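Local coordinates for MavE (Legionella pneumophila subsp. pneumophila, PDB 6PIR), which acts as a virulence effector indispensable for endoplasmic reticulum-mediated remodelling of the Legionella-containing vacuole and for lysosomal evasion, at residues Asp100-Val103 / Pro104-Thr107. Residues are numbered along the deposited sequence; the frame is centred on the assembly and turned at random.
Sequences DNYV and PLLT
With chi1 of 59°, Thr-107 tucks OG1 between its own backbone N and carbonyl carbon, which swings the hydroxyl back to the carbonyl of Val-103 one turn earlier, while its CG2 methyl lies 3.3 Å from Val-103 O. This is the C-terminal end of helix 85-106, kinked at a proline, in the helical part of MavE that precedes its C-terminal transmembrane helix. Val-103 O takes two bonds from Thr-107: the amide N donates at 3.0 Å and OG1 at 2.7 Å, approaching from opposite faces of the carbonyl plane. The hydroxyl in turn accepts from the backbone N of Thr-52, tying the helix end to the loop that follows the NPxY motif.

Pro-104 has no N-H to bond back to the turn before, where the helix is kinked; the wider pi-type turn at 100-102 is consistent with this. Its CD stands 3.7 Å from Asp-100 O. The ring also presses on the preceding side chain, Val-103 CB meeting Pro-104 CD at a tight 3.4 Å. Across the proline, Leu-106 N makes an almost straight bond to Tyr-102 O, 2.7 Å long. Leu-106 is buried, and both it and Tyr-102 touch helices 5-21 and 115-134, while Val-103 rests on Phe-65 of helix 59-77. Asp-100 OD1 makes a salt bridge with Arg-50. Leu-105, exposed, brings CD1 obliquely to the Tyr-102 ring, 4.0 Å from Tyr-102 CD2.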
loop_
_atom_site.group_PDB
_atom_site.type_symbol
_atom_site.label_atom_id
_atom_site.label_comp_id
_atom_site.label_asym_id
_atom_site.label_seq_id
_atom_site.Cartn_x
_atom_site.Cartn_y
_atom_site.Cartn_z
ATOM N N ASP A 100 2.338 -1.517 9.318
ATOM C CA ASP A 100 2.264 -1.093 10.700
ATOM C C ASP A 100 2.477 0.409 10.826
ATOM O O ASP A 100 1.861 1.054 11.685
ATOM C CB ASP A 100 3.316 -1.843 11.532
ATOM C CG ASP A 100 3.112 -3.362 11.524
ATOM O OD1 ASP A 100 2.093 -3.840 10.993
ATOM O OD2 ASP A 100 3.986 -4.094 12.045
ATOM N N ASN A 101 3.381 0.977 10.030
ATOM C CA ASN A 101 3.640 2.404 10.121
ATOM C C ASN A 101 2.765 3.222 9.162
ATOM O O ASN A 101 2.228 4.262 9.558
ATOM C CB ASN A 101 5.125 2.694 9.866
ATOM C CG ASN A 101 6.027 2.269 11.038
ATOM O OD1 ASN A 101 6.513 3.106 11.843
ATOM N ND2 ASN A 101 6.271 0.981 11.132
ATOM N N TYR A 102 2.617 2.799 7.900
ATOM C CA TYR A 102 2.060 3.700 6.904
ATOM C C TYR A 102 0.565 3.564 6.710
ATOM O O TYR A 102 -0.073 4.558 6.379
ATOM C CB TYR A 102 2.762 3.508 5.558
ATOM C CG TYR A 102 4.056 4.282 5.565
ATOM C CD1 TYR A 102 5.191 3.725 6.132
ATOM C CD2 TYR A 102 4.116 5.597 5.103
ATOM C CE1 TYR A 102 6.375 4.442 6.202
ATOM C CE2 TYR A 102 5.314 6.332 5.157
ATOM C CZ TYR A 102 6.436 5.741 5.707
ATOM O OH TYR A 102 7.637 6.442 5.780
ATOM N N VAL A 103 -0.027 2.381 6.911
ATOM C CA VAL A 103 -1.485 2.268 6.791
ATOM C C VAL A 103 -2.194 3.220 7.736
ATOM O O VAL A 103 -3.139 3.895 7.294
ATOM C CB VAL A 103 -1.925 0.806 6.957
ATOM C CG1 VAL A 103 -3.414 0.750 7.188
ATOM C CG2 VAL A 103 -1.557 -0.001 5.728
ATOM N N PRO A 104 -1.777 3.387 9.011
ATOM C CA PRO A 104 -2.404 4.433 9.846
ATOM C C PRO A 104 -2.239 5.835 9.288
ATOM O O PRO A 104 -3.162 6.655 9.372
ATOM C CB PRO A 104 -1.684 4.280 11.197
ATOM C CG PRO A 104 -1.332 2.845 11.232
ATOM C CD PRO A 104 -0.971 2.454 9.833
ATOM N N LEU A 105 -1.085 6.119 8.684
ATOM C CA LEU A 105 -0.872 7.434 8.091
ATOM C C LEU A 105 -1.758 7.629 6.876
ATOM O O LEU A 105 -2.424 8.658 6.732
ATOM C CB LEU A 105 0.586 7.601 7.683
ATOM C CG LEU A 105 1.551 7.839 8.809
ATOM C CD1 LEU A 105 2.944 7.858 8.231
ATOM C CD2 LEU A 105 1.199 9.173 9.479
ATOM N N LEU A 106 -1.747 6.656 5.978
ATOM C CA LEU A 106 -2.501 6.761 4.735
ATOM C C LEU A 106 -3.998 6.879 4.981
ATOM O O LEU A 106 -4.699 7.536 4.199
ATOM C CB LEU A 106 -2.211 5.540 3.853
ATOM C CG LEU A 106 -0.804 5.374 3.276
ATOM C CD1 LEU A 106 -0.648 3.956 2.803
ATOM C CD2 LEU A 106 -0.516 6.352 2.142
ATOM N N THR A 107 -4.512 6.263 6.052
ATOM C CA THR A 107 -5.950 6.237 6.322
ATOM C C THR A 107 -6.396 7.336 7.283
ATOM O O THR A 107 -7.578 7.402 7.642
ATOM C CB THR A 107 -6.363 4.871 6.878
ATOM O OG1 THR A 107 -5.646 4.603 8.086
ATOM C CG2 THR A 107 -6.073 3.756 5.852
#